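Local coordinates for protein pyruvate kinase (Pyrobaculum aerophilum, PDB 3QTG) that catalyses the last step of glycolysis, the transfer of phosphate from phosphoenolpyruvate to ADP that yields pyruvate and ATP, with the help of a divalent metal cation, at residues Ser66-Lys71 and Val408-Ser413. Numbering follows the deposited sequence.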
loop_
_atom_site.group_PDB
_atom_site.type_symbol
_atom_site.label_atom_id
_atom_site.label_comp_id
_atom_site.label_asym_id
_atom_site.label_seq_id
_atom_site.Cartn_x
_atom_site.Cartn_y
_atom_site.Cartn_z
ATOM N N SER A 66 -25.771 36.197 24.876
ATOM C CA SER A 66 -27.219 36.291 25.001
ATOM C C SER A 66 -27.888 35.375 23.964
ATOM O O SER A 66 -28.815 34.634 24.277
ATOM C CB SER A 66 -27.656 37.755 24.839
ATOM O OG SER A 66 -29.062 37.862 24.773
ATOM N N TYR A 67 -27.384 35.422 22.736
ATOM C CA TYR A 67 -27.866 34.568 21.649
ATOM C C TYR A 67 -27.610 33.099 21.970
ATOM O O TYR A 67 -28.484 32.248 21.786
ATOM C CB TYR A 67 -27.171 34.943 20.334
ATOM C CG TYR A 67 -27.311 33.856 19.286
ATOM C CD1 TYR A 67 -28.412 33.833 18.430
ATOM C CD2 TYR A 67 -26.360 32.835 19.177
ATOM C CE1 TYR A 67 -28.551 32.836 17.486
ATOM C CE2 TYR A 67 -26.495 31.827 18.243
ATOM C CZ TYR A 67 -27.586 31.833 17.402
ATOM O OH TYR A 67 -27.748 30.839 16.490
ATOM N N GLU A 68 -26.390 32.822 22.435
ATOM C CA GLU A 68 -25.964 31.487 22.818
ATOM C C GLU A 68 -26.906 30.858 23.848
ATOM O O GLU A 68 -27.258 29.683 23.729
ATOM C CB GLU A 68 -24.526 31.536 23.341
ATOM C CG GLU A 68 -24.163 30.447 24.353
ATOM C CD GLU A 68 -22.662 30.328 24.554
ATOM O OE1 GLU A 68 -21.901 31.003 23.805
ATOM O OE2 GLU A 68 -22.245 29.566 25.456
ATOM N N LYS A 69 -27.316 31.659 24.838
ATOM C CA LYS A 69 -28.245 31.222 25.888
ATOM C C LYS A 69 -29.626 30.917 25.308
ATOM O O LYS A 69 -30.175 29.839 25.532
ATOM C CB LYS A 69 -28.349 32.280 26.995
ATOM C CG LYS A 69 -28.903 31.761 28.327
ATOM C CD LYS A 69 -28.978 32.889 29.366
ATOM C CE LYS A 69 -29.557 32.396 30.707
ATOM N NZ LYS A 69 -29.699 33.515 31.712
ATOM N N ALA A 70 -30.177 31.870 24.561
ATOM C CA ALA A 70 -31.482 31.717 23.918
ATOM C C ALA A 70 -31.567 30.494 22.996
ATOM O O ALA A 70 -32.544 29.738 23.053
ATOM C CB ALA A 70 -31.843 32.986 23.150
ATOM N N LYS A 71 -30.550 30.299 22.150
ATOM C CA LYS A 71 -30.620 29.258 21.113
ATOM C C LYS A 71 -29.913 27.963 21.505
ATOM O O LYS A 71 -29.896 26.987 20.734
ATOM C CB LYS A 71 -30.094 29.776 19.762
ATOM C CG LYS A 71 -30.808 31.016 19.220
ATOM C CD LYS A 71 -32.282 30.761 18.930
ATOM C CE LYS A 71 -32.744 31.581 17.743
ATOM N NZ LYS A 71 -34.195 31.927 17.825
ATOM N N VAL A 408 -15.468 24.650 27.545
ATOM C CA VAL A 408 -14.989 23.624 26.605
ATOM C C VAL A 408 -15.893 23.550 25.359
ATOM O O VAL A 408 -15.402 23.536 24.222
ATOM C CB VAL A 408 -14.835 22.213 27.289
ATOM C CG1 VAL A 408 -14.445 21.160 26.263
ATOM C CG2 VAL A 408 -13.779 22.250 28.406
ATOM N N ALA A 409 -17.210 23.550 25.558
ATOM C CA ALA A 409 -18.131 23.540 24.417
ATOM C C ALA A 409 -17.853 24.684 23.436
ATOM O O ALA A 409 -17.865 24.483 22.226
ATOM C CB ALA A 409 -19.593 23.568 24.884
ATOM N N ARG A 410 -17.615 25.879 23.976
ATOM C CA ARG A 410 -17.323 27.055 23.170
ATOM C C ARG A 410 -16.014 26.927 22.393
ATOM O O ARG A 410 -15.914 27.372 21.266
ATOM C CB ARG A 410 -17.269 28.282 24.071
ATOM C CG ARG A 410 -18.634 28.741 24.567
ATOM C CD ARG A 410 -18.471 29.660 25.771
ATOM N NE ARG A 410 -19.754 30.069 26.319
ATOM C CZ ARG A 410 -19.913 30.739 27.466
ATOM N NH1 ARG A 410 -18.864 31.095 28.213
ATOM N NH2 ARG A 410 -21.134 31.049 27.876
ATOM N N SER A 411 -14.998 26.354 23.025
ATOM C CA SER A 411 -13.703 26.176 22.407
ATOM C C SER A 411 -13.827 25.270 21.165
ATOM O O SER A 411 -13.263 25.565 20.108
ATOM C CB SER A 411 -12.763 25.550 23.439
ATOM O OG SER A 411 -11.410 25.752 23.108
ATOM N N LEU A 412 -14.614 24.202 21.294
ATOM C CA LEU A 412 -14.708 23.140 20.279
ATOM C C LEU A 412 -15.603 23.526 19.097
ATOM O O LEU A 412 -15.599 22.880 18.054
ATOM C CB LEU A 412 -15.216 21.846 20.932
ATOM C CG LEU A 412 -14.378 21.320 22.087
ATOM C CD1 LEU A 412 -15.015 20.052 22.634
ATOM C CD2 LEU A 412 -12.916 21.074 21.651
ATOM N N SER A 413 -16.334 24.616 19.274
ATOM C CA SER A 413 -17.234 25.141 18.260
ATOM C C SER A 413 -16.581 25.435 16.898
ATOM O O SER A 413 -17.242 25.372 15.858
ATOM C CB SER A 413 -17.866 26.412 18.803
ATOM O OG SER A 413 -19.032 26.692 18.056
#
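Glu68 and Arg410 meet in a salt bridge that spans two domains, an instructive case of one ion pair joining two segments whose backbones stay well apart: the CA atoms of Glu68 and Arg410, the nearest pair, are 9.7 Å apart. With CG anti to the backbone N (chi1 152°), the Glu68 chain runs extended from its helix and carries the carboxylate toward the 408-413 segment. The Arg410 chain, extended from CG to NE, crosses it at about a right angle and offers the side edge of the guanidinium, NE and NH2 together. Both nitrogens converge on one oxygen, so this is a side-on grip of a single atom rather than the paired bridge in which each carboxylate oxygen takes its own N-H. The bond from Arg410 NE to Glu68 OE2 is short and fairly straight, 2.7 Å at 159°, and arrives on the syn side. From Arg410 NH2 to Glu68 OE2 the distance is 3.0 Å and the bond more bent, descending from well above the carboxylate plane. OE2 nevertheless lies in the guanidinium plane; the two flat groups are turned 71° apart. The other oxygen, OE1, forms a salt bridge with Arg65, so the Glu68 carboxylate probably balances both arginine charges. A leucine in place of Arg410 would probably leave OE2 of the buried Glu68 without its two N-H donors and remove the charged link between the helices. Helix 54-71, which follows strand 44-48 of the TIM barrel, is thereby tied to helix 406-412 of the C-terminal alpha/beta domain; Ala409 rests on Pro74 in the loop leading to strand 76-80 and on Thr403 of strand 399-403, while Arg410 also touches Asn196 and Asp198 just before barrel strand 199-202.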